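Local structure of putative retaining b-glycosidase (Saccharophagus degradans, 5A95) at residues 85-95 against 122-133. The protein is a family 5 glycoside hydrolase (subfamily 26) that cleaves mixed-linkage beta-glucans, probably by a retaining mechanism. The protein carries 1 engineered substitution. Residues are numbered along the deposited sequence; the frame is centred on the assembly and turned at random.
Sequences WQKSLFEELAN and HIDEAVRWANDL
Trp85 and Glu125 share the polar contact at one end of the pair, where indole NE1 donates to Glu125 OE1 over 2.8 Å with a moderately bent N-H...O angle of 140°. The oxygen lies in the indole plane and is met nearly along its C-O axis. It also accepts a straighter bond from His122 ND1, which reaches it from above the carboxylate plane, so a single carboxylate oxygen holds both rings; the carboxylate may also help to stabilise a positive charge on the imidazole, though a neutral ring protonated at ND1 would make the same bond. Farther along helix 122-133, Asp132 OD2 takes a salt bridge at 2.8 Å from NZ of Lys87, whose chain runs fully extended with CG anti to the backbone N; Asp132 OD1 has a second cation in Lys46.

On its way there the lysine chain passes over the Trp129 indole, with Lys87 CB 3.7 Å from the centroid of the Trp129 five-membered ring, a CH-pi contact. The backbone of Gln86 and Lys87 lies on this same face, while Glu125 O approaches the opposite one from within its own helix. Trp129 in turn points its benzo edge at the face of Phe90, Trp129 CE3 standing 3.6 Å above the Phe90 ring plane, over its centre, in an edge-to-face pair with planes at 77°. Phe90 is a knob among Ala126, Trp129, Ala130 and Leu133, and its CZ lies 3.7 Å from Ala126 CB. Leu133 answers as a knob among Phe90, Glu91, Ala94 and Asn95.

Helices 87-95 and 122-133 run roughly parallel; the axes of these segments come within 9.6 Å and cross at -32°, as neighbouring outer helices of the (beta/alpha)8 barrel expected for family 5. Phe90 and Ala126 extend inward to Ile102 and Leu104 of strand 101-106 and to Leu137 of strand 136-144, while helix 76-81 packs against Trp85 and His122.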
loop_
_atom_site.group_PDB
_atom_site.type_symbol
_atom_site.label_atom_id
_atom_site.label_comp_id
_atom_site.label_asym_id
_atom_site.label_seq_id
_atom_site.Cartn_x
_atom_site.Cartn_y
_atom_site.Cartn_z
ATOM N N TRP A 85 2.691 -7.897 -32.364
ATOM C CA TRP A 85 3.265 -8.913 -31.479
ATOM C C TRP A 85 3.213 -10.238 -32.228
ATOM O O TRP A 85 2.173 -10.908 -32.243
ATOM C CB TRP A 85 2.482 -8.991 -30.158
ATOM C CG TRP A 85 3.042 -10.014 -29.195
ATOM C CD1 TRP A 85 2.490 -11.216 -28.859
ATOM C CD2 TRP A 85 4.220 -9.893 -28.399
ATOM N NE1 TRP A 85 3.264 -11.866 -27.936
ATOM C CE2 TRP A 85 4.333 -11.077 -27.624
ATOM C CE3 TRP A 85 5.208 -8.911 -28.271
ATOM C CZ2 TRP A 85 5.378 -11.293 -26.721
ATOM C CZ3 TRP A 85 6.238 -9.129 -27.388
ATOM C CH2 TRP A 85 6.333 -10.323 -26.626
ATOM N N GLN A 86 4.325 -10.554 -32.907
ATOM C CA GLN A 86 4.418 -11.598 -33.938
ATOM C C GLN A 86 5.729 -12.339 -33.849
ATOM O O GLN A 86 6.760 -11.736 -33.525
ATOM C CB GLN A 86 4.409 -10.984 -35.344
ATOM C CG GLN A 86 3.157 -10.226 -35.684
ATOM C CD GLN A 86 3.165 -9.673 -37.091
ATOM O OE1 GLN A 86 2.347 -10.054 -37.915
ATOM N NE2 GLN A 86 4.090 -8.757 -37.365
ATOM N N LYS A 87 5.714 -13.624 -34.199
ATOM C CA LYS A 87 6.950 -14.364 -34.341
ATOM C C LYS A 87 7.901 -13.721 -35.326
ATOM O O LYS A 87 9.113 -13.757 -35.122
ATOM C CB LYS A 87 6.660 -15.811 -34.731
ATOM C CG LYS A 87 7.931 -16.633 -34.757
ATOM C CD LYS A 87 7.701 -18.117 -34.877
ATOM C CE LYS A 87 9.032 -18.834 -34.812
ATOM N NZ LYS A 87 8.873 -20.292 -34.846
ATOM N N SER A 88 7.363 -13.151 -36.406
ATOM C CA SER A 88 8.189 -12.595 -37.483
ATOM C C SER A 88 9.122 -11.496 -36.969
ATOM O O SER A 88 10.189 -11.273 -37.537
ATOM C CB SER A 88 7.318 -12.039 -38.608
ATOM O OG SER A 88 6.489 -10.979 -38.154
ATOM N N LEU A 89 8.721 -10.806 -35.894
ATOM C CA LEU A 89 9.573 -9.789 -35.288
ATOM C C LEU A 89 10.858 -10.428 -34.710
ATOM O O LEU A 89 11.973 -9.930 -34.923
ATOM C CB LEU A 89 8.793 -9.075 -34.183
ATOM C CG LEU A 89 9.545 -8.057 -33.330
ATOM C CD1 LEU A 89 10.236 -7.018 -34.186
ATOM C CD2 LEU A 89 8.589 -7.452 -32.304
ATOM N N PHE A 90 10.700 -11.530 -33.974
ATOM C CA PHE A 90 11.851 -12.220 -33.382
ATOM C C PHE A 90 12.729 -12.822 -34.472
ATOM O O PHE A 90 13.966 -12.771 -34.388
ATOM C CB PHE A 90 11.398 -13.310 -32.406
ATOM C CG PHE A 90 10.922 -12.789 -31.062
ATOM C CD1 PHE A 90 10.120 -11.666 -30.954
ATOM C CD2 PHE A 90 11.249 -13.482 -29.928
ATOM C CE1 PHE A 90 9.685 -11.202 -29.702
ATOM C CE2 PHE A 90 10.820 -13.040 -28.680
ATOM C CZ PHE A 90 10.030 -11.917 -28.573
ATOM N N GLU A 91 12.091 -13.396 -35.493
ATOM C CA GLU A 91 12.830 -14.005 -36.603
ATOM C C GLU A 91 13.678 -12.967 -37.347
ATOM O O GLU A 91 14.840 -13.226 -37.683
ATOM C CB GLU A 91 11.869 -14.655 -37.598
ATOM C CG GLU A 91 11.150 -15.860 -37.028
ATOM C CD GLU A 91 10.122 -16.442 -37.992
ATOM O OE1 GLU A 91 9.111 -15.772 -38.342
ATOM O OE2 GLU A 91 10.329 -17.587 -38.382
ATOM N N GLU A 92 13.102 -11.794 -37.603
ATOM C CA GLU A 92 13.849 -10.738 -38.286
ATOM C C GLU A 92 15.108 -10.390 -37.480
ATOM O O GLU A 92 16.209 -10.268 -38.000
ATOM C CB GLU A 92 12.975 -9.511 -38.436
ATOM C CG GLU A 92 13.718 -8.255 -38.885
ATOM C CD GLU A 92 14.258 -8.302 -40.305
ATOM O OE1 GLU A 92 13.920 -9.236 -41.073
ATOM O OE2 GLU A 92 14.978 -7.361 -40.666
ATOM N N LEU A 93 14.928 -10.224 -36.184
ATOM C CA LEU A 93 16.033 -9.840 -35.336
ATOM C C LEU A 93 17.133 -10.896 -35.267
ATOM O O LEU A 93 18.330 -10.575 -35.376
ATOM C CB LEU A 93 15.514 -9.503 -33.939
ATOM C CG LEU A 93 14.782 -8.170 -33.874
ATOM C CD1 LEU A 93 13.981 -8.036 -32.576
ATOM C CD2 LEU A 93 15.792 -7.027 -34.009
ATOM N N ALA A 94 16.736 -12.142 -35.013
ATOM C CA ALA A 94 17.690 -13.229 -34.879
ATOM C C ALA A 94 18.374 -13.526 -36.214
ATOM O O ALA A 94 19.593 -13.749 -36.277
ATOM C CB ALA A 94 17.022 -14.472 -34.345
ATOM N N ASN A 95 17.597 -13.522 -37.283
ATOM C CA ASN A 95 18.144 -13.939 -38.578
ATOM C C ASN A 95 18.913 -12.870 -39.327
ATOM O O ASN A 95 19.844 -13.182 -40.055
ATOM C CB ASN A 95 17.039 -14.461 -39.506
ATOM C CG ASN A 95 16.367 -15.709 -38.971
ATOM O OD1 ASN A 95 16.950 -16.465 -38.201
ATOM N ND2 ASN A 95 15.125 -15.928 -39.388
ATOM N N HIS A 122 1.323 -14.180 -23.087
ATOM C CA HIS A 122 2.100 -13.573 -24.184
ATOM C C HIS A 122 3.605 -13.727 -23.975
ATOM O O HIS A 122 4.346 -13.921 -24.938
ATOM C CB HIS A 122 1.708 -12.126 -24.414
ATOM C CG HIS A 122 0.312 -11.967 -24.916
ATOM N ND1 HIS A 122 -0.102 -12.493 -26.122
ATOM C CD2 HIS A 122 -0.772 -11.357 -24.381
ATOM C CE1 HIS A 122 -1.380 -12.203 -26.311
ATOM N NE2 HIS A 122 -1.810 -11.515 -25.276
ATOM N N ILE A 123 4.077 -13.607 -22.728
ATOM C CA ILE A 123 5.480 -13.865 -22.456
ATOM C C ILE A 123 5.827 -15.308 -22.854
ATOM O O ILE A 123 6.891 -15.544 -23.407
ATOM C CB ILE A 123 5.874 -13.490 -21.017
ATOM C CG1 ILE A 123 5.662 -11.994 -20.774
ATOM C CG2 ILE A 123 7.332 -13.861 -20.772
ATOM C CD1 ILE A 123 5.766 -11.577 -19.315
ATOM N N ASP A 124 4.917 -16.260 -22.605
ATOM C CA ASP A 124 5.136 -17.642 -23.041
ATOM C C ASP A 124 5.405 -17.721 -24.549
ATOM O O ASP A 124 6.219 -18.517 -24.977
ATOM C CB ASP A 124 3.911 -18.498 -22.769
ATOM C CG ASP A 124 3.680 -18.820 -21.304
ATOM O OD1 ASP A 124 4.468 -18.444 -20.399
ATOM O OD2 ASP A 124 2.635 -19.477 -21.076
ATOM N N GLU A 125 4.669 -16.932 -25.324
ATOM C CA GLU A 125 4.880 -16.887 -26.775
ATOM C C GLU A 125 6.303 -16.450 -27.088
ATOM O O GLU A 125 6.986 -17.063 -27.905
ATOM C CB GLU A 125 3.876 -15.959 -27.459
ATOM C CG GLU A 125 2.439 -16.437 -27.353
ATOM C CD GLU A 125 1.385 -15.374 -27.637
ATOM O OE1 GLU A 125 1.654 -14.155 -27.554
ATOM O OE2 GLU A 125 0.236 -15.770 -27.931
ATOM N N ALA A 126 6.737 -15.373 -26.423
ATOM C CA ALA A 126 8.106 -14.903 -26.604
ATOM C C ALA A 126 9.155 -15.941 -26.223
ATOM O O ALA A 126 10.189 -16.046 -26.881
ATOM C CB ALA A 126 8.325 -13.625 -25.804
ATOM N N VAL A 127 8.914 -16.668 -25.137
ATOM C CA VAL A 127 9.825 -17.718 -24.705
ATOM C C VAL A 127 9.954 -18.757 -25.818
ATOM O O VAL A 127 11.053 -19.167 -26.181
ATOM C CB VAL A 127 9.373 -18.372 -23.370
ATOM C CG1 VAL A 127 10.213 -19.588 -23.042
ATOM C CG2 VAL A 127 9.467 -17.357 -22.233
ATOM N N ARG A 128 8.823 -19.202 -26.364
ATOM C CA ARG A 128 8.857 -20.200 -27.411
ATOM C C ARG A 128 9.573 -19.675 -28.657
ATOM O O ARG A 128 10.402 -20.366 -29.250
ATOM C CB ARG A 128 7.444 -20.642 -27.765
ATOM C CG ARG A 128 6.823 -21.519 -26.693
ATOM C CD ARG A 128 5.543 -22.185 -27.188
ATOM N NE ARG A 128 4.465 -21.199 -27.280
ATOM C CZ ARG A 128 3.670 -20.842 -26.267
ATOM N NH1 ARG A 128 3.791 -21.418 -25.077
ATOM N NH2 ARG A 128 2.731 -19.918 -26.449
ATOM N N TRP A 129 9.248 -18.451 -29.038
ATOM C CA TRP A 129 9.878 -17.849 -30.216
ATOM C C TRP A 129 11.385 -17.728 -30.034
ATOM O O TRP A 129 12.170 -18.086 -30.919
ATOM C CB TRP A 129 9.296 -16.469 -30.498
ATOM C CG TRP A 129 7.851 -16.428 -30.806
ATOM C CD1 TRP A 129 7.064 -17.440 -31.284
ATOM C CD2 TRP A 129 7.001 -15.284 -30.684
ATOM N NE1 TRP A 129 5.783 -17.001 -31.421
ATOM C CE2 TRP A 129 5.712 -15.678 -31.073
ATOM C CE3 TRP A 129 7.209 -13.969 -30.276
ATOM C CZ2 TRP A 129 4.639 -14.800 -31.062
ATOM C CZ3 TRP A 129 6.145 -13.097 -30.257
ATOM C CH2 TRP A 129 4.875 -13.518 -30.637
ATOM N N ALA A 130 11.787 -17.162 -28.895
ATOM C CA ALA A 130 13.198 -16.962 -28.629
ATOM C C ALA A 130 13.925 -18.314 -28.580
ATOM O O ALA A 130 15.008 -18.462 -29.143
ATOM C CB ALA A 130 13.373 -16.195 -27.314
ATOM N N ASN A 131 13.361 -19.289 -27.872
ATOM C CA ASN A 131 13.984 -20.608 -27.816
ATOM C C ASN A 131 14.103 -21.254 -29.193
ATOM O O ASN A 131 15.114 -21.879 -29.494
ATOM C CB ASN A 131 13.223 -21.485 -26.850
ATOM C CG ASN A 131 13.693 -22.917 -26.851
ATOM O OD1 ASN A 131 13.008 -23.783 -27.406
ATOM N ND2 ASN A 131 14.849 -23.171 -26.278
ATOM N N ASP A 132 13.073 -21.090 -30.021
ATOM C CA ASP A 132 13.116 -21.660 -31.376
ATOM C C ASP A 132 14.290 -21.091 -32.173
ATOM O O ASP A 132 14.880 -21.792 -32.999
ATOM C CB ASP A 132 11.785 -21.405 -32.106
ATOM C CG ASP A 132 11.675 -22.180 -33.404
ATOM O OD1 ASP A 132 11.968 -23.399 -33.384
ATOM O OD2 ASP A 132 11.308 -21.581 -34.441
ATOM N N LEU A 133 14.656 -19.845 -31.875
ATOM C CA LEU A 133 15.716 -19.152 -32.584
ATOM C C LEU A 133 17.052 -19.173 -31.859
ATOM O O LEU A 133 18.041 -18.669 -32.394
ATOM C CB LEU A 133 15.289 -17.686 -32.780
ATOM C CG LEU A 133 14.141 -17.512 -33.778
ATOM C CD1 LEU A 133 13.398 -16.204 -33.572
ATOM C CD2 LEU A 133 14.652 -17.631 -35.216
#